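Local coordinates for protein computational Design of Enzyme (Synthetic construct, PDB 3TP4) that is a computationally designed protein of unproven function on a glycosyl hydrolase family 26 scaffold, probably intended to carry an activated serine in a catalytic triad, at residues Val9-Thr14 with Ala369-Val374; Glu202-Val207 with Ser211-Ala216. One frame throughout, in Å; residues are numbered along the deposited sequence.

Contact 1 (Val9-Thr14 with Ala369-Val374)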
ATOM      1  N   VAL A   9     -11.530   0.746   5.581  1.00 25.87           N
ATOM      2  CA  VAL A   9     -11.695   1.676   4.465  1.00 24.39           C
ATOM      3  C   VAL A   9     -12.907   1.338   3.602  1.00 30.78           C
ATOM      4  O   VAL A   9     -13.682   2.220   3.221  1.00 27.77           O
ATOM      5  CB  VAL A   9     -10.401   1.750   3.632  1.00 25.55           C
ATOM      6  CG1 VAL A   9     -10.656   2.404   2.284  1.00 23.96           C
ATOM      7  CG2 VAL A   9      -9.337   2.539   4.422  1.00 23.72           C
ATOM      8  N   ASP A  10     -13.068   0.057   3.296  1.00 27.69           N
ATOM      9  CA  ASP A  10     -14.216  -0.394   2.530  1.00 28.30           C
ATOM     10  C   ASP A  10     -15.274  -0.974   3.466  1.00 35.38           C
ATOM     11  O   ASP A  10     -15.184  -2.139   3.880  1.00 30.94           O
ATOM     12  CB  ASP A  10     -13.784  -1.421   1.483  1.00 31.09           C
ATOM     13  CG  ASP A  10     -14.960  -2.085   0.794  1.00 35.60           C
ATOM     14  OD1 ASP A  10     -16.079  -1.521   0.824  1.00 35.92           O
ATOM     15  OD2 ASP A  10     -14.764  -3.177   0.228  1.00 35.77           O
ATOM     16  N   ALA A  11     -16.273  -0.154   3.802  1.00 30.60           N
ATOM     17  CA  ALA A  11     -17.316  -0.572   4.742  1.00 37.42           C
ATOM     18  C   ALA A  11     -18.137  -1.741   4.207  1.00 37.69           C
ATOM     19  O   ALA A  11     -18.850  -2.399   4.969  1.00 39.52           O
ATOM     20  CB  ALA A  11     -18.231   0.600   5.108  1.00 36.72           C
ATOM     21  N   ASP A  12     -18.033  -1.992   2.904  1.00 35.77           N
ATOM     22  CA  ASP A  12     -18.742  -3.097   2.258  1.00 33.35           C
ATOM     23  C   ASP A  12     -17.840  -4.299   1.948  1.00 36.42           C
ATOM     24  O   ASP A  12     -18.222  -5.171   1.167  1.00 30.78           O
ATOM     25  CB  ASP A  12     -19.385  -2.627   0.948  1.00 39.80           C
ATOM     26  CG  ASP A  12     -20.552  -1.671   1.167  1.00 49.99           C
ATOM     27  OD1 ASP A  12     -21.297  -1.837   2.156  1.00 54.99           O
ATOM     28  OD2 ASP A  12     -20.721  -0.753   0.345  1.00 55.13           O
ATOM     29  N   ALA A  13     -16.648  -4.337   2.535  1.00 31.88           N
ATOM     30  CA  ALA A  13     -15.710  -5.434   2.292  1.00 34.16           C
ATOM     31  C   ALA A  13     -16.291  -6.762   2.763  1.00 34.98           C
ATOM     32  O   ALA A  13     -17.094  -6.810   3.693  1.00 34.45           O
ATOM     33  CB  ALA A  13     -14.371  -5.179   2.992  1.00 30.03           C
ATOM     34  N   THR A  14     -15.861  -7.836   2.124  1.00 34.99           N
ATOM     35  CA  THR A  14     -16.335  -9.167   2.476  1.00 37.69           C
ATOM     36  C   THR A  14     -16.014  -9.543   3.923  1.00 41.96           C
ATOM     37  O   THR A  14     -15.172  -8.921   4.581  1.00 37.02           O
ATOM     38  CB  THR A  14     -15.743 -10.228   1.536  1.00 34.80           C
ATOM     39  OG1 THR A  14     -14.343 -10.391   1.806  1.00 36.68           O
ATOM     40  CG2 THR A  14     -15.926  -9.808   0.085  1.00 33.89           C
ATOM     41  N   ALA A 369     -17.535  -0.680  10.903  1.00 44.44           N
ATOM     42  CA  ALA A 369     -18.044   0.626  11.288  1.00 41.58           C
ATOM     43  C   ALA A 369     -18.567   1.306  10.030  1.00 39.26           C
ATOM     44  O   ALA A 369     -18.050   1.075   8.930  1.00 39.92           O
ATOM     45  CB  ALA A 369     -16.944   1.457  11.925  1.00 36.06           C
ATOM     46  N   PRO A 370     -19.604   2.141  10.175  1.00 43.65           N
ATOM     47  CA  PRO A 370     -20.134   2.851   9.007  1.00 44.31           C
ATOM     48  C   PRO A 370     -19.052   3.734   8.396  1.00 40.12           C
ATOM     49  O   PRO A 370     -18.252   4.292   9.151  1.00 37.17           O
ATOM     50  CB  PRO A 370     -21.253   3.709   9.604  1.00 46.12           C
ATOM     51  CG  PRO A 370     -20.853   3.912  11.017  1.00 51.36           C
ATOM     52  CD  PRO A 370     -20.189   2.631  11.435  1.00 47.91           C
ATOM     53  N   ALA A 371     -19.024   3.850   7.069  1.00 38.33           N
ATOM     54  CA  ALA A 371     -18.011   4.659   6.383  1.00 42.73           C
ATOM     55  C   ALA A 371     -18.024   6.099   6.887  1.00 40.35           C
ATOM     56  O   ALA A 371     -19.086   6.648   7.172  1.00 46.00           O
ATOM     57  CB  ALA A 371     -18.245   4.627   4.879  1.00 42.48           C
ATOM     58  N   GLN A 372     -16.857   6.716   7.016  1.00 39.47           N
ATOM     59  CA  GLN A 372     -16.832   8.102   7.470  1.00 39.16           C
ATOM     60  C   GLN A 372     -17.079   9.054   6.301  1.00 35.26           C
ATOM     61  O   GLN A 372     -16.464   8.922   5.243  1.00 31.09           O
ATOM     62  CB  GLN A 372     -15.542   8.445   8.238  1.00 44.59           C
ATOM     63  CG  GLN A 372     -14.239   8.305   7.452  1.00 56.01           C
ATOM     64  CD  GLN A 372     -12.987   8.365   8.349  1.00 62.37           C
ATOM     65  OE1 GLN A 372     -12.352   7.334   8.624  1.00 48.65           O
ATOM     66  NE2 GLN A 372     -12.629   9.574   8.800  1.00 58.09           N
ATOM     67  N   PRO A 373     -18.017   9.996   6.474  1.00 33.12           N
ATOM     68  CA  PRO A 373     -18.217  10.997   5.418  1.00 26.25           C
ATOM     69  C   PRO A 373     -16.902  11.748   5.158  1.00 29.71           C
ATOM     70  O   PRO A 373     -16.178  12.069   6.098  1.00 30.93           O
ATOM     71  CB  PRO A 373     -19.267  11.930   6.020  1.00 25.04           C
ATOM     72  CG  PRO A 373     -20.032  11.052   6.980  1.00 32.17           C
ATOM     73  CD  PRO A 373     -18.990  10.135   7.572  1.00 32.82           C
ATOM     74  N   VAL A 374     -16.585  11.999   3.893  1.00 29.69           N
ATOM     75  CA  VAL A 374     -15.344  12.685   3.547  1.00 28.95           C
ATOM     76  C   VAL A 374     -15.557  13.640   2.368  1.00 31.73           C
ATOM     77  O   VAL A 374     -16.351  13.361   1.472  1.00 26.89           O
ATOM     78  CB  VAL A 374     -14.223  11.656   3.223  1.00 36.82           C
ATOM     79  CG1 VAL A 374     -14.586  10.829   1.992  1.00 32.05           C
ATOM     80  CG2 VAL A 374     -12.886  12.351   3.042  1.00 42.67           C
TER
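A11 meets A369 and A371 through a single methyl group. Its CB lies 3.9 Å from A369 O and 3.9 Å from A371 N. The same CB is 4.0 Å from A371 CB. One methyl therefore rests on the extended backbone from A369 O to A371 N and touches the methyl of A371 as well. The CA atoms of A11 and A371 come within 5.5 Å. This is the tight part of the contact, and it is small: the two segments bury 89 Å² between them.

The other side is loose. The CB of P370 points away from 9-14, and P370, A371 and Q372 are exposed. D12, next to A11 in the turn, belongs to this solvent side too.

The shape of 9-14 is set from within. D10 to A13 form a type I beta turn, closed by the bond from A13 N to D10 O (3.0 Å). D10 also makes an Asx turn. Its OD1 accepts from D12 N at 2.9 Å, with the donor well above the carboxylate plane and an N-H...O angle of 140°. With chi1 at 171°, the D10 carboxylate is carried back over the turn, where OD1 can take D12 N. A11 is the second residue of that turn, and its CB points toward 369-374.

Both segments follow paired strands: A369 bonds through its backbone to I6, and V374 pairs with G398 in the C-terminal beta domain. V9 N is tied to D241. The contact thus joins the start of the barrel region to the linker leading out of it. Its chemistry is methyl against backbone and methyl. This implies that polar bonds hold each segment separately: 9-14 by its own turn and by outside partners, 369-374 by its strand neighbours.

Contact 2 (Glu202-Val207 with Ser211-Ala216)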
ATOM      1  N   GLU A 202     -11.127   5.194  -4.413  1.00 25.25           N
ATOM      2  CA  GLU A 202     -12.504   5.456  -4.811  1.00 25.42           C
ATOM      3  C   GLU A 202     -12.854   4.753  -6.131  1.00 27.77           C
ATOM      4  O   GLU A 202     -13.918   4.143  -6.258  1.00 27.34           O
ATOM      5  CB  GLU A 202     -12.737   6.973  -4.882  1.00 21.16           C
ATOM      6  CG  GLU A 202     -12.786   7.597  -3.483  1.00 21.43           C
ATOM      7  CD  GLU A 202     -12.445   9.074  -3.446  1.00 29.67           C
ATOM      8  OE1 GLU A 202     -12.069   9.643  -4.499  1.00 27.00           O
ATOM      9  OE2 GLU A 202     -12.563   9.666  -2.347  1.00 25.94           O
ATOM     10  N   TYR A 203     -11.952   4.812  -7.102  1.00 24.30           N
ATOM     11  CA  TYR A 203     -12.190   4.113  -8.365  1.00 26.10           C
ATOM     12  C   TYR A 203     -12.366   2.609  -8.126  1.00 29.33           C
ATOM     13  O   TYR A 203     -13.357   2.021  -8.553  1.00 29.36           O
ATOM     14  CB  TYR A 203     -11.080   4.377  -9.390  1.00 20.62           C
ATOM     15  CG  TYR A 203     -11.414   3.820 -10.764  1.00 31.47           C
ATOM     16  CD1 TYR A 203     -12.301   4.483 -11.597  1.00 33.82           C
ATOM     17  CD2 TYR A 203     -10.867   2.619 -11.212  1.00 30.34           C
ATOM     18  CE1 TYR A 203     -12.626   3.987 -12.851  1.00 30.63           C
ATOM     19  CE2 TYR A 203     -11.181   2.107 -12.471  1.00 34.89           C
ATOM     20  CZ  TYR A 203     -12.074   2.806 -13.284  1.00 36.59           C
ATOM     21  OH  TYR A 203     -12.418   2.340 -14.535  1.00 33.33           O
ATOM     22  N   LEU A 204     -11.427   1.994  -7.414  1.00 29.20           N
ATOM     23  CA  LEU A 204     -11.520   0.557  -7.145  1.00 28.86           C
ATOM     24  C   LEU A 204     -12.753   0.193  -6.315  1.00 28.98           C
ATOM     25  O   LEU A 204     -13.497  -0.720  -6.668  1.00 26.70           O
ATOM     26  CB  LEU A 204     -10.250   0.043  -6.454  1.00 28.31           C
ATOM     27  CG  LEU A 204      -8.977  -0.011  -7.316  1.00 28.75           C
ATOM     28  CD1 LEU A 204      -7.760  -0.247  -6.457  1.00 22.72           C
ATOM     29  CD2 LEU A 204      -9.054  -1.075  -8.436  1.00 28.20           C
ATOM     30  N   ARG A 205     -12.960   0.896  -5.205  1.00 25.35           N
ATOM     31  CA  ARG A 205     -14.037   0.546  -4.280  1.00 25.98           C
ATOM     32  C   ARG A 205     -15.404   0.996  -4.798  1.00 35.37           C
ATOM     33  O   ARG A 205     -16.335   0.201  -4.908  1.00 35.53           O
ATOM     34  CB  ARG A 205     -13.787   1.156  -2.898  1.00 25.28           C
ATOM     35  CG  ARG A 205     -14.932   0.963  -1.889  1.00 28.54           C
ATOM     36  CD  ARG A 205     -14.755   1.855  -0.645  1.00 32.00           C
ATOM     37  NE  ARG A 205     -14.814   3.283  -0.997  1.00 26.02           N
ATOM     38  CZ  ARG A 205     -14.278   4.273  -0.280  1.00 30.46           C
ATOM     39  NH1 ARG A 205     -13.640   4.028   0.861  1.00 26.40           N
ATOM     40  NH2 ARG A 205     -14.380   5.528  -0.707  1.00 26.14           N
ATOM     41  N   ASP A 206     -15.521   2.277  -5.120  1.00 28.96           N
ATOM     42  CA  ASP A 206     -16.836   2.849  -5.399  1.00 32.47           C
ATOM     43  C   ASP A 206     -17.229   2.670  -6.850  1.00 31.21           C
ATOM     44  O   ASP A 206     -18.402   2.480  -7.163  1.00 36.75           O
ATOM     45  CB  ASP A 206     -16.859   4.337  -5.056  1.00 27.98           C
ATOM     46  CG  ASP A 206     -16.521   4.610  -3.604  1.00 32.08           C
ATOM     47  OD1 ASP A 206     -16.941   3.827  -2.732  1.00 31.12           O
ATOM     48  OD2 ASP A 206     -15.838   5.613  -3.332  1.00 33.56           O
ATOM     49  N   VAL A 207     -16.257   2.777  -7.741  1.00 29.50           N
ATOM     50  CA  VAL A 207     -16.542   2.659  -9.160  1.00 32.79           C
ATOM     51  C   VAL A 207     -16.539   1.197  -9.629  1.00 37.89           C
ATOM     52  O   VAL A 207     -17.435   0.784 -10.352  1.00 35.76           O
ATOM     53  CB  VAL A 207     -15.588   3.512 -10.025  1.00 39.61           C
ATOM     54  CG1 VAL A 207     -15.820   3.222 -11.505  1.00 45.45           C
ATOM     55  CG2 VAL A 207     -15.784   5.023  -9.734  1.00 27.82           C
ATOM     56  N   SER A 211     -14.223  -5.546  -3.331  1.00 26.81           N
ATOM     57  CA  SER A 211     -14.658  -5.757  -1.960  1.00 29.56           C
ATOM     58  C   SER A 211     -13.698  -6.622  -1.145  1.00 25.35           C
ATOM     59  O   SER A 211     -13.974  -6.927   0.014  1.00 32.98           O
ATOM     60  CB  SER A 211     -16.064  -6.375  -1.934  1.00 36.99           C
ATOM     61  OG  SER A 211     -16.047  -7.673  -2.503  1.00 37.73           O
ATOM     62  N   ASN A 212     -12.578  -7.020  -1.741  1.00 31.42           N
ATOM     63  CA  ASN A 212     -11.623  -7.884  -1.036  1.00 28.52           C
ATOM     64  C   ASN A 212     -10.240  -7.247  -0.856  1.00 30.73           C
ATOM     65  O   ASN A 212      -9.237  -7.953  -0.740  1.00 32.59           O
ATOM     66  CB  ASN A 212     -11.517  -9.280  -1.699  1.00 26.51           C
ATOM     67  CG  ASN A 212     -11.086  -9.209  -3.160  1.00 33.57           C
ATOM     68  OD1 ASN A 212     -11.519  -8.328  -3.899  1.00 33.78           O
ATOM     69  ND2 ASN A 212     -10.224 -10.134  -3.578  1.00 32.42           N
ATOM     70  N   PHE A 213     -10.199  -5.913  -0.826  1.00 31.71           N
ATOM     71  CA  PHE A 213      -8.965  -5.182  -0.550  1.00 25.02           C
ATOM     72  C   PHE A 213      -8.932  -4.546   0.850  1.00 27.86           C
ATOM     73  O   PHE A 213      -9.926  -3.975   1.335  1.00 26.08           O
ATOM     74  CB  PHE A 213      -8.731  -4.060  -1.570  1.00 24.07           C
ATOM     75  CG  PHE A 213      -8.114  -4.507  -2.865  1.00 24.77           C
ATOM     76  CD1 PHE A 213      -7.856  -5.836  -3.110  1.00 28.44           C
ATOM     77  CD2 PHE A 213      -7.783  -3.575  -3.838  1.00 26.00           C
ATOM     78  CE1 PHE A 213      -7.287  -6.234  -4.302  1.00 28.50           C
ATOM     79  CE2 PHE A 213      -7.219  -3.965  -5.029  1.00 27.38           C
ATOM     80  CZ  PHE A 213      -6.968  -5.301  -5.263  1.00 30.42           C
ATOM     81  N   LEU A 214      -7.766  -4.647   1.478  1.00 22.75           N
ATOM     82  CA  LEU A 214      -7.372  -3.774   2.575  1.00 24.22           C
ATOM     83  C   LEU A 214      -6.315  -2.851   1.971  1.00 25.44           C
ATOM     84  O   LEU A 214      -5.551  -3.269   1.107  1.00 26.27           O
ATOM     85  CB  LEU A 214      -6.778  -4.581   3.731  1.00 22.19           C
ATOM     86  CG  LEU A 214      -7.740  -5.571   4.394  1.00 23.01           C
ATOM     87  CD1 LEU A 214      -7.063  -6.368   5.519  1.00 23.14           C
ATOM     88  CD2 LEU A 214      -8.995  -4.838   4.924  1.00 20.20           C
ATOM     89  N   TYR A 215      -6.286  -1.596   2.400  1.00 25.50           N
ATOM     90  CA  TYR A 215      -5.448  -0.603   1.738  1.00 23.94           C
ATOM     91  C   TYR A 215      -4.239  -0.229   2.573  1.00 28.02           C
ATOM     92  O   TYR A 215      -4.373   0.243   3.694  1.00 24.15           O
ATOM     93  CB  TYR A 215      -6.277   0.631   1.355  1.00 21.25           C
ATOM     94  CG  TYR A 215      -7.250   0.322   0.241  1.00 21.50           C
ATOM     95  CD1 TYR A 215      -8.553  -0.094   0.521  1.00 23.22           C
ATOM     96  CD2 TYR A 215      -6.855   0.405  -1.084  1.00 25.65           C
ATOM     97  CE1 TYR A 215      -9.442  -0.392  -0.493  1.00 24.43           C
ATOM     98  CE2 TYR A 215      -7.735   0.103  -2.109  1.00 27.64           C
ATOM     99  CZ  TYR A 215      -9.023  -0.290  -1.806  1.00 27.35           C
ATOM    100  OH  TYR A 215      -9.886  -0.590  -2.828  1.00 25.34           O
ATOM    101  N   ALA A 216      -3.055  -0.461   2.019  1.00 25.43           N
ATOM    102  CA  ALA A 216      -1.816  -0.171   2.729  1.00 25.02           C
ATOM    103  C   ALA A 216      -1.127   1.064   2.157  1.00 26.24           C
ATOM    104  O   ALA A 216      -1.207   1.342   0.959  1.00 25.80           O
ATOM    105  CB  ALA A 216      -0.873  -1.385   2.688  1.00 25.85           C
TER
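L204 packs against the rings of F213 and Y215, and this apolar group carries most of the contact. L204 CD1 approaches F213 CE2 at 4.0 Å, at the ring edge and near its plane. The same methyl lies near the plane of the Y215 ring, 4.4 Å from its CE2. Both aromatic side chains leave the strand with CG beside the backbone N, a shared setting that goes with both rings reaching the helix. F170 of strand 168-174 adds to the core by stacking on F213 and touching L204 and Y215. I151 and A155 of helix 141-157 also pack on F213.

The second group is polar meeting apolar. Y215 OH comes up to the helix and lies 3.7 Å from L204 CB. R205 N is 4.2 Å from Y215 OH, too far for a hydrogen bond, so the hydroxyl only packs against the helix here.

The third group is a salt bridge between neighbours on the helix, R205 and D206. R205 grips D206 side-on with two nitrogens. R205 NE reaches D206 OD1 at 2.8 Å, from above the carboxylate plane. R205 NH2 meets D206 OD2 at 3.0 Å on the syn side, with an angle of 165°. Outside the two segments, D206 OD2 has a second partner in R396 of the beta domain, and R205 NH1 bonds to V9 O.

Helix and strand run nearly antiparallel, at 155°, with axes 11.0 Å apart. The short 208-210 connection links them, giving the alpha-to-beta step of a TIM barrel. The chemistry implies a division of labour: apolar groups join helix to strand, while charged groups tie the helix to neighbouring parts.

Overall arrangement
Contact 2 is buried and contact 1 lies at the surface. Contact 2 packs a barrel helix on its following strand with large apolar side chains. Contact 1 sets two loops together by small methyls and backbone, with little area. Their centres are about 10 Å apart, and 9-14 touches both segments of contact 2: T14 N probably bonds to S211 O, and V9 O to R205 NH1. The 9-14 loop is thus held by contact 2 with polar bonds that contact 1 lacks. D241 links them again, taking V9 N and Y215 N on its two carboxylate oxygens. Contact 1 brings together distant parts of the chain; contact 2 is local in sequence.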